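Local atomic coordinates of mitotic checkpoint control protein kinase BUB1 (Drosophila melanogaster, PDB entry 6JKK), a protein that probably acts as an ATP-binding protein kinase of the mitotic checkpoint at kinetochores, the piece here being its kinase domain. Residues P272-R284 with M290-R302. Sequence-based numbering, arbitrary orientation.
Sequences PSTIWMPKTNVPR and MWENIFRTLLNIR
Asn300, the first residue beyond the helix that ends at Leu299, reaches the backbone of Trp276 with its carboxamide and grips both polar atoms of that backbone, N and O. Asn300 OD1 takes the Trp276 N-H on an in-plane lone pair while Asn300 ND2 gives its hydrogen to Trp276 O, both at 2.9 Å. The second of these bonds is nearly straight, 169° at the hydrogen. The other ND2 hydrogen goes back to Arg296 O, which also receives the backbone N of Asn300; both ND2 acceptors lie close to the amide plane, so the group is held flat and its flip is fixed. With an alanine here, Trp276 N and O would probably lose these mates and the strand its polar tie to the helix end. Ile275 flanks the amide through CG2, 3.7 Å from Asn300 ND2, and CD1.

Further along, Met277 lies over the helix backbone. Bends at chi2 (-64°) and chi3 (-83°) lay SD against Arg296 CA (3.6 Å) and carry CE to Glu292 O and Phe295 CB. Pro278 presents its ring at about a right angle to Phe295, with Pro278 CG 3.9 Å from Phe295 CD2. Pro278 CD meets Leu299 CD1. Val282 straddles the next turn: CG2 approaches Phe295 CE2 obliquely and CG1 reaches CB of Trp291 (4.1 Å), a residue whose indole NE1 is hydrogen-bonded to Glu156.

Behind this layer, helix 246-261 receives Phe295 and Leu299. Strand 276-278, paired antiparallel with 267-269, is thus clasped to helix 288-299 in the helical C-terminal lobe of the protein kinase fold, away from the predicted ATP-binding lysine.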
# COMPACT_ATOMS: atom_id res chain seq x y z
N PRO A 272 -28.85 12.03 -11.17
CA PRO A 272 -29.77 11.21 -10.37
C PRO A 272 -29.52 9.72 -10.54
O PRO A 272 -30.47 8.95 -10.48
CB PRO A 272 -31.13 11.57 -10.95
CG PRO A 272 -30.84 11.81 -12.40
CD PRO A 272 -29.42 12.34 -12.49
N SER A 273 -28.27 9.33 -10.77
CA SER A 273 -27.92 7.91 -10.83
C SER A 273 -27.62 7.37 -9.43
O SER A 273 -27.53 8.12 -8.46
CB SER A 273 -26.72 7.68 -11.74
OG SER A 273 -25.51 8.11 -11.14
N THR A 274 -27.49 6.05 -9.34
CA THR A 274 -27.10 5.40 -8.09
C THR A 274 -25.61 5.08 -8.15
O THR A 274 -25.07 4.36 -7.31
CB THR A 274 -27.89 4.11 -7.87
OG1 THR A 274 -27.79 3.27 -9.03
CG2 THR A 274 -29.36 4.41 -7.61
N ILE A 275 -24.96 5.64 -9.17
CA ILE A 275 -23.54 5.41 -9.42
C ILE A 275 -22.67 6.37 -8.61
O ILE A 275 -22.91 7.58 -8.61
CB ILE A 275 -23.23 5.57 -10.93
CG1 ILE A 275 -23.91 4.46 -11.74
CG2 ILE A 275 -21.73 5.57 -11.18
CD1 ILE A 275 -23.45 3.06 -11.38
N TRP A 276 -21.68 5.83 -7.92
CA TRP A 276 -20.76 6.64 -7.12
C TRP A 276 -19.53 7.07 -7.92
O TRP A 276 -18.89 6.25 -8.59
CB TRP A 276 -20.34 5.86 -5.87
CG TRP A 276 -21.49 5.56 -4.94
CD1 TRP A 276 -22.40 4.55 -5.07
CD2 TRP A 276 -21.84 6.27 -3.75
NE1 TRP A 276 -23.30 4.59 -4.02
CE2 TRP A 276 -22.97 5.64 -3.20
CE3 TRP A 276 -21.31 7.38 -3.09
CZ2 TRP A 276 -23.58 6.08 -2.02
CZ3 TRP A 276 -21.91 7.82 -1.93
CH2 TRP A 276 -23.03 7.18 -1.40
N MET A 277 -19.22 8.36 -7.85
CA MET A 277 -18.05 8.91 -8.51
C MET A 277 -17.44 9.95 -7.59
O MET A 277 -18.11 10.45 -6.68
CB MET A 277 -18.44 9.56 -9.85
CG MET A 277 -18.93 8.58 -10.90
SD MET A 277 -17.64 7.43 -11.40
CE MET A 277 -16.77 8.44 -12.61
N PRO A 278 -16.16 10.29 -7.80
CA PRO A 278 -15.59 11.40 -7.03
C PRO A 278 -16.37 12.68 -7.30
O PRO A 278 -16.91 12.86 -8.39
CB PRO A 278 -14.17 11.52 -7.58
CG PRO A 278 -13.84 10.13 -8.07
CD PRO A 278 -15.14 9.61 -8.63
N LYS A 279 -16.41 13.56 -6.31
CA LYS A 279 -17.11 14.83 -6.43
C LYS A 279 -16.45 15.70 -7.49
O LYS A 279 -17.09 16.52 -8.15
CB LYS A 279 -17.10 15.53 -5.07
CG LYS A 279 -18.07 16.67 -4.91
CD LYS A 279 -18.21 17.01 -3.44
CE LYS A 279 -19.01 18.28 -3.23
NZ LYS A 279 -19.17 18.57 -1.78
N THR A 280 -15.14 15.50 -7.66
CA THR A 280 -14.34 16.25 -8.61
C THR A 280 -14.60 15.83 -10.06
O THR A 280 -14.52 14.64 -10.39
CB THR A 280 -12.83 16.06 -8.31
OG1 THR A 280 -12.54 16.55 -6.99
CG2 THR A 280 -11.98 16.81 -9.32
N ASN A 281 -14.91 16.80 -10.91
CA ASN A 281 -15.04 16.54 -12.34
C ASN A 281 -13.66 16.42 -13.00
O ASN A 281 -12.83 17.31 -12.87
CB ASN A 281 -15.83 17.66 -13.02
CG ASN A 281 -17.25 17.78 -12.50
OD1 ASN A 281 -17.96 16.78 -12.37
ND2 ASN A 281 -17.67 19.01 -12.21
N VAL A 282 -13.43 15.30 -13.69
CA VAL A 282 -12.24 15.16 -14.52
C VAL A 282 -12.33 16.20 -15.63
O VAL A 282 -13.36 16.29 -16.30
CB VAL A 282 -12.17 13.76 -15.15
CG1 VAL A 282 -10.84 13.56 -15.87
CG2 VAL A 282 -12.37 12.68 -14.08
N PRO A 283 -11.27 17.00 -15.82
CA PRO A 283 -11.28 18.03 -16.87
C PRO A 283 -11.50 17.42 -18.26
O PRO A 283 -10.94 16.36 -18.53
CB PRO A 283 -9.88 18.64 -16.77
CG PRO A 283 -9.45 18.39 -15.35
CD PRO A 283 -10.05 17.06 -14.99
N ARG A 284 -12.29 18.07 -19.12
CA ARG A 284 -12.58 17.54 -20.46
C ARG A 284 -11.29 17.28 -21.24
O ARG A 284 -11.22 16.36 -22.06
CB ARG A 284 -13.46 18.52 -21.25
CG ARG A 284 -14.47 17.91 -22.27
CD ARG A 284 -14.06 16.60 -22.97
NE ARG A 284 -12.83 16.70 -23.76
CZ ARG A 284 -12.52 15.92 -24.80
NH1 ARG A 284 -13.37 14.97 -25.19
NH2 ARG A 284 -11.38 16.09 -25.45
N MET A 290 -11.56 7.85 -20.27
CA MET A 290 -10.73 6.81 -19.68
C MET A 290 -10.75 6.86 -18.16
O MET A 290 -10.99 5.84 -17.50
CB MET A 290 -9.28 6.91 -20.18
CG MET A 290 -8.36 5.89 -19.52
SD MET A 290 -6.62 6.29 -19.74
CE MET A 290 -6.45 7.65 -18.58
N TRP A 291 -10.48 8.04 -17.60
CA TRP A 291 -10.46 8.19 -16.15
C TRP A 291 -11.83 7.88 -15.56
O TRP A 291 -11.94 7.23 -14.52
CB TRP A 291 -10.01 9.59 -15.73
CG TRP A 291 -8.53 9.83 -15.89
CD1 TRP A 291 -7.93 10.71 -16.74
CD2 TRP A 291 -7.48 9.15 -15.20
NE1 TRP A 291 -6.56 10.63 -16.61
CE2 TRP A 291 -6.26 9.67 -15.67
CE3 TRP A 291 -7.44 8.14 -14.23
CZ2 TRP A 291 -5.02 9.23 -15.20
CZ3 TRP A 291 -6.21 7.71 -13.75
CH2 TRP A 291 -5.02 8.25 -14.24
N GLU A 292 -12.88 8.36 -16.22
CA GLU A 292 -14.24 8.08 -15.75
C GLU A 292 -14.54 6.57 -15.78
O GLU A 292 -15.16 6.05 -14.85
CB GLU A 292 -15.27 8.90 -16.52
CG GLU A 292 -15.22 10.39 -16.17
CD GLU A 292 -16.28 11.23 -16.87
OE1 GLU A 292 -16.88 10.73 -17.85
OE2 GLU A 292 -16.49 12.38 -16.45
N ASN A 293 -14.08 5.88 -16.83
CA ASN A 293 -14.16 4.41 -16.88
C ASN A 293 -13.48 3.77 -15.67
O ASN A 293 -14.06 2.94 -14.98
CB ASN A 293 -13.51 3.87 -18.16
CG ASN A 293 -14.44 3.91 -19.37
OD1 ASN A 293 -15.63 4.19 -19.26
ND2 ASN A 293 -13.88 3.60 -20.54
N ILE A 294 -12.23 4.16 -15.44
CA ILE A 294 -11.44 3.61 -14.35
C ILE A 294 -12.09 3.84 -12.99
O ILE A 294 -12.25 2.90 -12.21
CB ILE A 294 -10.00 4.18 -14.36
CG1 ILE A 294 -9.28 3.79 -15.64
CG2 ILE A 294 -9.23 3.69 -13.13
CD1 ILE A 294 -7.99 4.57 -15.88
N PHE A 295 -12.49 5.08 -12.72
CA PHE A 295 -13.10 5.42 -11.44
C PHE A 295 -14.43 4.68 -11.25
O PHE A 295 -14.69 4.11 -10.19
CB PHE A 295 -13.32 6.93 -11.33
CG PHE A 295 -12.05 7.75 -11.31
CD1 PHE A 295 -10.81 7.13 -11.18
CD2 PHE A 295 -12.11 9.14 -11.41
CE1 PHE A 295 -9.64 7.89 -11.17
CE2 PHE A 295 -10.95 9.90 -11.40
CZ PHE A 295 -9.71 9.27 -11.27
N ARG A 296 -15.26 4.68 -12.29
CA ARG A 296 -16.58 4.05 -12.21
C ARG A 296 -16.47 2.54 -12.00
O ARG A 296 -17.21 1.96 -11.21
CB ARG A 296 -17.41 4.34 -13.46
CG ARG A 296 -18.86 3.90 -13.34
CD ARG A 296 -19.66 4.20 -14.61
NE ARG A 296 -19.00 5.14 -15.51
CZ ARG A 296 -18.32 4.78 -16.59
NH1 ARG A 296 -18.21 3.49 -16.92
NH2 ARG A 296 -17.75 5.69 -17.36
N THR A 297 -15.53 1.92 -12.71
CA THR A 297 -15.35 0.47 -12.65
C THR A 297 -14.84 0.04 -11.28
O THR A 297 -15.27 -0.99 -10.73
CB THR A 297 -14.37 0.01 -13.73
OG1 THR A 297 -14.89 0.35 -15.02
CG2 THR A 297 -14.14 -1.48 -13.66
N LEU A 298 -13.93 0.82 -10.72
CA LEU A 298 -13.32 0.45 -9.44
C LEU A 298 -14.20 0.80 -8.25
O LEU A 298 -14.08 0.19 -7.19
CB LEU A 298 -11.94 1.10 -9.30
CG LEU A 298 -10.80 0.59 -10.20
CD1 LEU A 298 -9.59 1.51 -10.13
CD2 LEU A 298 -10.41 -0.82 -9.81
N LEU A 299 -15.08 1.79 -8.41
CA LEU A 299 -15.96 2.22 -7.32
C LEU A 299 -17.29 1.49 -7.29
O LEU A 299 -17.93 1.38 -6.24
CB LEU A 299 -16.22 3.72 -7.40
CG LEU A 299 -15.09 4.67 -7.02
CD1 LEU A 299 -15.49 6.11 -7.23
CD2 LEU A 299 -14.71 4.44 -5.57
N ASN A 300 -17.74 1.01 -8.44
CA ASN A 300 -19.07 0.44 -8.54
C ASN A 300 -19.04 -1.01 -8.96
O ASN A 300 -19.07 -1.33 -10.15
CB ASN A 300 -19.92 1.26 -9.51
CG ASN A 300 -20.06 2.71 -9.07
OD1 ASN A 300 -21.01 3.07 -8.37
ND2 ASN A 300 -19.11 3.55 -9.48
N ILE A 301 -18.97 -1.89 -7.96
CA ILE A 301 -18.85 -3.33 -8.17
C ILE A 301 -20.11 -4.04 -7.67
O ILE A 301 -20.60 -3.74 -6.58
CB ILE A 301 -17.58 -3.87 -7.48
CG1 ILE A 301 -16.35 -3.16 -8.04
CG2 ILE A 301 -17.45 -5.37 -7.65
CD1 ILE A 301 -15.13 -3.18 -7.13
N ARG A 302 -20.62 -4.96 -8.48
CA ARG A 302 -21.93 -5.57 -8.24
C ARG A 302 -22.00 -6.37 -6.94
O ARG A 302 -22.90 -6.17 -6.12
CB ARG A 302 -22.31 -6.46 -9.42
CG ARG A 302 -23.74 -6.29 -9.90
CD ARG A 302 -23.93 -6.90 -11.28
NE ARG A 302 -23.83 -8.35 -11.26
CZ ARG A 302 -22.92 -9.05 -11.93
NH1 ARG A 302 -22.03 -8.42 -12.69
NH2 ARG A 302 -22.90 -10.38 -11.86